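Local atomic coordinates of avidin-related protein 4/5 (Gallus gallus, PDB entry 1Y55), a protein that binds biotin with high affinity as a thermostable, four-subunit relative of chicken avidin. Residues 44-50 and 64-70; 93-99 and 110-116. The protein carries 1 engineered substitution. One frame throughout, in Å; residues are numbered along the deposited sequence. Where two conformers were deposited one is given.

Contact 1: residues 44-50 and 64-70. With BTN (biotin), chain C.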
loop_
_atom_site.group_PDB
_atom_site.type_symbol
_atom_site.label_atom_id
_atom_site.label_comp_id
_atom_site.label_asym_id
_atom_site.label_seq_id
_atom_site.Cartn_x
_atom_site.Cartn_y
_atom_site.Cartn_z
ATOM N N ILE A 44 -1.760 -0.135 -25.234
ATOM C CA ILE A 44 -2.221 1.075 -24.547
ATOM C C ILE A 44 -3.103 1.930 -25.446
ATOM O O ILE A 44 -2.759 2.205 -26.604
ATOM C CB ILE A 44 -1.035 1.914 -24.060
ATOM C CG1 ILE A 44 -0.309 1.208 -22.911
ATOM C CG2 ILE A 44 -1.500 3.304 -23.609
ATOM C CD1 ILE A 44 1.057 1.748 -22.643
ATOM N N THR A 45 -4.236 2.343 -24.892
ATOM C CA THR A 45 -5.107 3.345 -25.492
ATOM C C THR A 45 -5.513 4.355 -24.431
ATOM O O THR A 45 -5.500 4.061 -23.225
ATOM C CB THR A 45 -6.371 2.731 -26.102
ATOM O OG1 THR A 45 -7.112 2.059 -25.065
ATOM C CG2 THR A 45 -6.016 1.720 -27.192
ATOM N N LEU A 46 -5.874 5.547 -24.879
ATOM C CA LEU A 46 -6.385 6.595 -24.014
ATOM C C LEU A 46 -7.552 6.064 -23.198
ATOM O O LEU A 46 -8.443 5.412 -23.750
ATOM C CB LEU A 46 -6.837 7.775 -24.867
ATOM C CG LEU A 46 -7.146 9.069 -24.103
ATOM C CD1 LEU A 46 -5.877 9.637 -23.458
ATOM C CD2 LEU A 46 -7.788 10.083 -25.026
ATOM N N SER A 47 -7.569 6.352 -21.901
ATOM C CA SER A 47 -8.551 5.770 -20.994
ATOM C C SER A 47 -9.205 6.849 -20.142
ATOM O O SER A 47 -8.578 7.839 -19.770
ATOM C CB SER A 47 -7.875 4.731 -20.116
ATOM O OG SER A 47 -7.420 3.634 -20.903
ATOM N N PRO A 48 -10.477 6.665 -19.813
ATOM C CA PRO A 48 -11.205 7.664 -19.018
ATOM C C PRO A 48 -10.913 7.584 -17.530
ATOM O O PRO A 48 -10.638 6.514 -16.990
ATOM C CB PRO A 48 -12.664 7.317 -19.303
ATOM C CG PRO A 48 -12.639 5.837 -19.479
ATOM C CD PRO A 48 -11.363 5.558 -20.224
ATOM N N LEU A 49 -11.033 8.744 -16.888
ATOM C CA LEU A 49 -10.941 8.847 -15.436
ATOM C C LEU A 49 -12.110 9.662 -14.891
ATOM O O LEU A 49 -12.703 10.493 -15.586
ATOM C CB LEU A 49 -9.595 9.439 -14.981
ATOM C CG LEU A 49 -9.336 10.919 -15.286
ATOM C CD1 LEU A 49 -9.857 11.844 -14.184
ATOM C CD2 LEU A 49 -7.860 11.179 -15.511
ATOM N N LEU A 50 -12.439 9.398 -13.631
ATOM C CA LEU A 50 -13.520 10.072 -12.920
ATOM C C LEU A 50 -13.098 10.197 -11.474
ATOM O O LEU A 50 -12.674 9.209 -10.887
ATOM C CB LEU A 50 -14.771 9.227 -13.009
ATOM C CG LEU A 50 -16.101 9.809 -12.625
ATOM C CD1 LEU A 50 -16.402 11.074 -13.411
ATOM C CD2 LEU A 50 -17.174 8.752 -12.904
ATOM N N PHE A 64 -9.151 9.717 -7.846
ATOM C CA PHE A 64 -9.790 9.389 -9.097
ATOM C C PHE A 64 -9.548 7.935 -9.450
ATOM O O PHE A 64 -8.603 7.308 -8.992
ATOM C CB PHE A 64 -9.403 10.357 -10.245
ATOM C CG PHE A 64 -7.933 10.408 -10.605
ATOM C CD1 PHE A 64 -7.392 9.538 -11.552
ATOM C CD2 PHE A 64 -7.111 11.364 -10.045
ATOM C CE1 PHE A 64 -6.059 9.621 -11.912
ATOM C CE2 PHE A 64 -5.776 11.434 -10.409
ATOM C CZ PHE A 64 -5.264 10.555 -11.343
ATOM N N THR A 65 -10.431 7.427 -10.303
ATOM C CA THR A 65 -10.379 6.088 -10.857
ATOM C C THR A 65 -10.105 6.181 -12.339
ATOM O O THR A 65 -10.746 6.975 -13.036
ATOM C CB THR A 65 -11.748 5.410 -10.648
ATOM O OG1 THR A 65 -12.024 5.289 -9.249
ATOM C CG2 THR A 65 -11.760 3.999 -11.219
ATOM N N VAL A 66 -9.176 5.360 -12.824
ATOM C CA VAL A 66 -8.936 5.176 -14.249
ATOM C C VAL A 66 -9.447 3.803 -14.652
ATOM O O VAL A 66 -8.986 2.778 -14.159
ATOM C CB VAL A 66 -7.441 5.280 -14.618
ATOM C CG1 VAL A 66 -7.275 5.174 -16.122
ATOM C CG2 VAL A 66 -6.851 6.583 -14.113
ATOM N N HIS A 67 -10.421 3.793 -15.562
ATOM C CA HIS A 67 -10.907 2.568 -16.183
ATOM C C HIS A 67 -10.076 2.333 -17.444
ATOM O O HIS A 67 -10.276 2.988 -18.468
ATOM C CB HIS A 67 -12.412 2.681 -16.507
ATOM C CG HIS A 67 -12.910 1.675 -17.502
ATOM N ND1 HIS A 67 -13.720 0.585 -17.238
ATOM C CD2 HIS A 67 -12.669 1.634 -18.829
ATOM C CE1 HIS A 67 -13.970 -0.055 -18.376
ATOM N NE2 HIS A 67 -13.329 0.558 -19.353
ATOM N N TRP A 68 -9.122 1.411 -17.388
ATOM C CA TRP A 68 -8.268 1.166 -18.539
ATOM C C TRP A 68 -9.121 0.583 -19.671
ATOM O O TRP A 68 -9.845 -0.390 -19.473
ATOM C CB TRP A 68 -7.117 0.233 -18.164
ATOM C CG TRP A 68 -6.294 0.821 -17.061
ATOM C CD1 TRP A 68 -6.261 0.399 -15.764
ATOM C CD2 TRP A 68 -5.486 2.017 -17.110
ATOM N NE1 TRP A 68 -5.458 1.223 -15.017
ATOM C CE2 TRP A 68 -4.973 2.224 -15.818
ATOM C CE3 TRP A 68 -5.127 2.923 -18.124
ATOM C CZ2 TRP A 68 -4.127 3.282 -15.514
ATOM C CZ3 TRP A 68 -4.282 3.968 -17.823
ATOM C CH2 TRP A 68 -3.791 4.139 -16.536
ATOM N N ASN A 69 -9.016 1.172 -20.860
ATOM C CA ASN A 69 -9.835 0.748 -21.986
ATOM C C ASN A 69 -9.241 -0.409 -22.766
ATOM O O ASN A 69 -9.816 -0.839 -23.757
ATOM C CB ASN A 69 -10.105 1.917 -22.929
ATOM C CG ASN A 69 -11.296 2.754 -22.501
ATOM O OD1 ASN A 69 -11.946 2.514 -21.476
ATOM N ND2 ASN A 69 -11.582 3.771 -23.305
ATOM N N PHE A 70 -8.093 -0.902 -22.333
ATOM C CA PHE A 70 -7.346 -1.935 -23.048
ATOM C C PHE A 70 -6.984 -3.125 -22.172
ATOM O O PHE A 70 -6.254 -4.005 -22.619
ATOM C CB PHE A 70 -6.082 -1.324 -23.666
ATOM C CG PHE A 70 -5.183 -0.670 -22.654
ATOM C CD1 PHE A 70 -5.366 0.651 -22.290
ATOM C CD2 PHE A 70 -4.167 -1.385 -22.044
ATOM C CE1 PHE A 70 -4.534 1.258 -21.355
ATOM C CE2 PHE A 70 -3.339 -0.784 -21.102
ATOM C CZ PHE A 70 -3.523 0.538 -20.754
HETATM C C11 BTN C . -2.583 -2.016 -17.416
HETATM O O11 BTN C . -1.242 -2.262 -17.325
HETATM O O12 BTN C . -3.423 -2.954 -17.718
HETATM C C10 BTN C . -3.134 -0.680 -17.180
HETATM C C9 BTN C . -2.119 0.437 -17.130
HETATM C C8 BTN C . -1.552 0.641 -15.728
HETATM C C7 BTN C . -0.539 1.792 -15.701
HETATM C C2 BTN C . -0.072 2.165 -14.267
HETATM S S1 BTN C . -1.292 2.955 -13.257
HETATM C C6 BTN C . -0.008 3.273 -12.032
HETATM C C5 BTN C . 1.217 3.710 -12.833
HETATM N N1 BTN C . 1.235 5.132 -13.121
HETATM C C3 BTN C . 1.143 5.349 -14.423
HETATM O O3 BTN C . 1.130 6.560 -14.954
HETATM N N2 BTN C . 1.071 4.228 -15.110
HETATM C C4 BTN C . 1.164 3.072 -14.232
HETATM O O HOH W 1 -9.848 4.335 -25.732
HETATM O O HOH W 2 -13.300 7.741 -8.642
#
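The ring of Phe70 lies flat against the backbone of Ile44: the CA of Ile44 stands 3.7 Å from the ring centroid and 4° off its normal, a CH-pi contact over the face. Phe70 reaches back under the 44-45 backbone because its CG sits between the backbone N and the carbonyl carbon (chi1 58°). The same ring, at CZ, approaches biotin C10.

Ser47 is the polar centre of the tight part. Its OG receives the N-H of Asn69 at 2.9 Å and 164°, and donates to Thr45 O from well above that carbonyl's plane, so one hydroxyl ties the chain leaving one strand to the chain entering the other. Trp68 is held between biotin C9, centred over one face, and Val66 CG1, offset over the opposite face; its NE1 is bound by Thr75. Farther along, Leu49 and Val66 form a non-hydrogen-bonded antiparallel pair with CA atoms 4.3 Å apart, and Leu49 CB meets Phe64 CD1 at 4.1 Å.

The outer side, at Thr45, Leu46 and Asn69, is looser and wetter: Asn69 ND2 stands 3.6 Å from Leu46 O, and a water joins the two. The far end, where a second water bridges Leu50 O and Thr65 OG1, faces a neighbouring subunit, whose His54 stacks on His67. This is a beta hairpin of the avidin barrel, whose aromatic mouth walls the biotin tail.

Contact 2: residues 93-99 and 110-116; sequences TMWLLRS and ATRVGYN. With BTN (biotin), chain C.
Two neighbouring antiparallel strands of the avidin beta-barrel, 89-98 and 111-120, meet here and supply the wall beneath the biotin bicycle. Trp95 lies against Gly114, whose CA is 3.7 Å from the centroid of the six-membered ring and 24° off its normal, a CH-pi contact. Biotin C6 occupies the opposite face, 3.2 Å from Trp95 CE2. With CG between the backbone N and the carbonyl carbon (chi1 53°), the indole folds over the partner strand, where NE1 makes a weak bond to Tyr115 O.

At one end Asn116 O accepts both the N-H and the hydroxyl of Thr93, the latter with OG1 at 2.7 Å. At the other, Ala110 CB sits 3.3 Å from Arg98 CZ, over the guanidinium face, while Arg98 NH2 forms a salt bridge with Asp107 OD1. Arg112 runs alongside Leu97, whose CD2 is 3.5 Å from Arg112 NH2; the salt bridge of Arg112, through NH1, is to Asp39.

Biotin N1 donates to Asn116 OD1 at 2.8 Å and 168°, and Asn13 OD1 accepts from Asn116 ND2. That second bond would fix the amide's rotation, keeping its oxygen turned to the ureido N-H: the strand pair offers biotin a flat apolar surface and one directed acceptor.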
loop_
_atom_site.group_PDB
_atom_site.type_symbol
_atom_site.label_atom_id
_atom_site.label_comp_id
_atom_site.label_asym_id
_atom_site.label_seq_id
_atom_site.Cartn_x
_atom_site.Cartn_y
_atom_site.Cartn_z
ATOM N N THR A 93 0.896 11.835 -5.373
ATOM C CA THR A 93 -0.092 10.771 -5.359
ATOM C C THR A 93 0.489 9.419 -5.020
ATOM O O THR A 93 1.684 9.139 -5.210
ATOM C CB THR A 93 -0.834 10.628 -6.721
ATOM O OG1 THR A 93 0.005 10.012 -7.710
ATOM C CG2 THR A 93 -1.305 11.959 -7.255
ATOM N N MET A 94 -0.431 8.563 -4.627
ATOM C CA MET A 94 -0.178 7.164 -4.542
ATOM C C MET A 94 -1.348 6.435 -5.148
ATOM O O MET A 94 -2.477 6.942 -5.181
ATOM C CB MET A 94 0.074 6.796 -3.092
ATOM C CG MET A 94 1.368 7.462 -2.625
ATOM S SD MET A 94 1.939 7.026 -1.113
ATOM C CE MET A 94 2.504 5.156 -1.779
ATOM N N TRP A 95 -1.070 5.229 -5.625
ATOM C CA TRP A 95 -2.034 4.503 -6.425
ATOM C C TRP A 95 -2.086 3.041 -6.041
ATOM O O TRP A 95 -1.122 2.461 -5.528
ATOM C CB TRP A 95 -1.766 4.671 -7.937
ATOM C CG TRP A 95 -0.385 4.343 -8.408
ATOM C CD1 TRP A 95 0.599 5.240 -8.719
ATOM C CD2 TRP A 95 0.166 3.041 -8.679
ATOM N NE1 TRP A 95 1.721 4.581 -9.155
ATOM C CE2 TRP A 95 1.478 3.232 -9.145
ATOM C CE3 TRP A 95 -0.338 1.736 -8.615
ATOM C CZ2 TRP A 95 2.304 2.160 -9.525
ATOM C CZ3 TRP A 95 0.490 0.670 -8.982
ATOM C CH2 TRP A 95 1.795 0.894 -9.424
ATOM N N LEU A 96 -3.249 2.449 -6.342
ATOM C CA LEU A 96 -3.467 0.998 -6.298
ATOM C C LEU A 96 -3.956 0.574 -7.683
ATOM O O LEU A 96 -4.916 1.142 -8.203
ATOM C CB LEU A 96 -4.516 0.603 -5.265
ATOM C CG LEU A 96 -4.170 0.917 -3.813
ATOM C CD1 LEU A 96 -5.380 0.649 -2.932
ATOM C CD2 LEU A 96 -2.965 0.137 -3.316
ATOM N N LEU A 97 -3.291 -0.429 -8.255
ATOM C CA LEU A 97 -3.607 -0.998 -9.560
ATOM C C LEU A 97 -4.172 -2.397 -9.309
ATOM O O LEU A 97 -3.454 -3.291 -8.842
ATOM C CB LEU A 97 -2.353 -1.043 -10.427
ATOM C CG LEU A 97 -2.366 -1.887 -11.701
ATOM C CD1 LEU A 97 -3.499 -1.582 -12.647
ATOM C CD2 LEU A 97 -1.049 -1.699 -12.429
ATOM N N ARG A 98 -5.464 -2.550 -9.582
ATOM C CA ARG A 98 -6.176 -3.807 -9.390
ATOM C C ARG A 98 -6.250 -4.571 -10.707
ATOM O O ARG A 98 -6.807 -4.077 -11.694
ATOM C CB ARG A 98 -7.590 -3.520 -8.900
ATOM C CG ARG A 98 -8.460 -4.773 -8.800
ATOM C CD ARG A 98 -8.029 -5.709 -7.718
ATOM N NE ARG A 98 -8.601 -7.044 -7.878
ATOM C CZ ARG A 98 -8.827 -7.885 -6.869
ATOM N NH1 ARG A 98 -8.720 -7.499 -5.607
ATOM N NH2 ARG A 98 -9.199 -9.122 -7.132
ATOM N N SER A 99 -5.690 -5.775 -10.706
ATOM C CA SER A 99 -5.848 -6.704 -11.807
ATOM C C SER A 99 -7.070 -7.592 -11.589
ATOM O O SER A 99 -7.503 -7.859 -10.473
ATOM C CB SER A 99 -4.616 -7.609 -11.909
ATOM O OG SER A 99 -3.432 -6.888 -12.183
ATOM N N ALA A 110 -3.658 -9.640 -6.481
ATOM C CA ALA A 110 -4.294 -8.789 -7.477
ATOM C C ALA A 110 -4.023 -7.291 -7.379
ATOM O O ALA A 110 -4.510 -6.556 -8.238
ATOM C CB ALA A 110 -5.798 -9.038 -7.482
ATOM N N THR A 111 -3.306 -6.819 -6.357
ATOM C CA THR A 111 -3.187 -5.375 -6.134
ATOM C C THR A 111 -1.737 -4.921 -6.047
ATOM O O THR A 111 -0.998 -5.320 -5.148
ATOM C CB THR A 111 -3.941 -4.955 -4.866
ATOM O OG1 THR A 111 -5.297 -5.413 -4.947
ATOM C CG2 THR A 111 -4.001 -3.448 -4.757
ATOM N N ARG A 112 -1.344 -4.061 -6.987
ATOM C CA ARG A 112 -0.040 -3.403 -6.983
ATOM C C ARG A 112 -0.194 -1.980 -6.419
ATOM O O ARG A 112 -1.278 -1.382 -6.492
ATOM C CB ARG A 112 0.562 -3.377 -8.390
ATOM C CG ARG A 112 1.157 -4.731 -8.770
ATOM C CD ARG A 112 1.541 -4.898 -10.215
ATOM N NE ARG A 112 0.366 -4.925 -11.074
ATOM C CZ ARG A 112 0.406 -5.088 -12.394
ATOM N NH1 ARG A 112 1.561 -5.215 -13.037
ATOM N NH2 ARG A 112 -0.728 -5.089 -13.082
ATOM N N VAL A 113 0.887 -1.471 -5.852
ATOM C CA VAL A 113 0.909 -0.162 -5.233
ATOM C C VAL A 113 2.112 0.625 -5.748
ATOM O O VAL A 113 3.164 0.065 -6.035
ATOM C CB VAL A 113 0.922 -0.281 -3.674
ATOM C CG1 VAL A 113 2.153 -1.020 -3.159
ATOM C CG2 VAL A 113 0.774 1.069 -2.988
ATOM N N GLY A 114 1.971 1.936 -5.803
ATOM C CA GLY A 114 3.075 2.805 -6.164
ATOM C C GLY A 114 2.761 4.269 -5.940
ATOM O O GLY A 114 1.762 4.620 -5.306
ATOM N N TYR A 115 3.645 5.107 -6.469
ATOM C CA TYR A 115 3.549 6.556 -6.330
ATOM C C TYR A 115 3.567 7.210 -7.689
ATOM O O TYR A 115 3.996 6.628 -8.675
ATOM C CB TYR A 115 4.690 7.129 -5.480
ATOM C CG TYR A 115 6.051 7.177 -6.114
ATOM C CD1 TYR A 115 6.505 8.332 -6.751
ATOM C CD2 TYR A 115 6.916 6.096 -6.050
ATOM C CE1 TYR A 115 7.775 8.405 -7.289
ATOM C CE2 TYR A 115 8.189 6.166 -6.578
ATOM C CZ TYR A 115 8.617 7.321 -7.179
ATOM O OH TYR A 115 9.891 7.360 -7.688
ATOM N N ASN A 116 3.163 8.470 -7.757
ATOM C CA ASN A 116 3.439 9.291 -8.917
ATOM C C ASN A 116 3.401 10.753 -8.524
ATOM O O ASN A 116 2.478 11.203 -7.850
ATOM C CB ASN A 116 2.417 9.095 -10.056
ATOM C CG ASN A 116 2.694 7.901 -10.956
ATOM O OD1 ASN A 116 1.811 7.065 -11.158
ATOM N ND2 ASN A 116 3.875 7.863 -11.565
HETATM C C11 BTN C . -2.583 -2.016 -17.416
HETATM O O11 BTN C . -1.242 -2.262 -17.325
HETATM O O12 BTN C . -3.423 -2.954 -17.718
HETATM C C10 BTN C . -3.134 -0.680 -17.180
HETATM C C9 BTN C . -2.119 0.437 -17.130
HETATM C C8 BTN C . -1.552 0.641 -15.728
HETATM C C7 BTN C . -0.539 1.792 -15.701
HETATM C C2 BTN C . -0.072 2.165 -14.267
HETATM S S1 BTN C . -1.292 2.955 -13.257
HETATM C C6 BTN C . -0.008 3.273 -12.032
HETATM C C5 BTN C . 1.217 3.710 -12.833
HETATM N N1 BTN C . 1.235 5.132 -13.121
HETATM C C3 BTN C . 1.143 5.349 -14.423
HETATM O O3 BTN C . 1.130 6.560 -14.954
HETATM N N2 BTN C . 1.071 4.228 -15.110
HETATM C C4 BTN C . 1.164 3.072 -14.232
HETATM O O HOH W 3 -2.312 -5.428 -10.247
HETATM O O HOH W 4 -7.964 -4.924 -4.338
#

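Contacts 1 and 2 lie in one closed antiparallel barrel, their centres about 14 Å apart, with strand 74-83 running between strands 61-67 and 89-98. They touch through Trp68 NE1 and Leu97 CD1, 4.2 Å apart, a packing contact. Both address the same biotin: residues 93-99 and 110-116 receive the bicycle, whereas 64-70 chiefly flank the valeryl chain but also reach the bicycle, BTN S1 lying 3.6 Å from Trp68 CZ2. Phe77 of the intervening strand meets Phe64 of contact 1 and Trp95 of contact 2, giving a second, aromatic link. Contact 1 packs against a neighbouring subunit and contact 2 against all three others, so pocket walls and tetramer interfaces share strands.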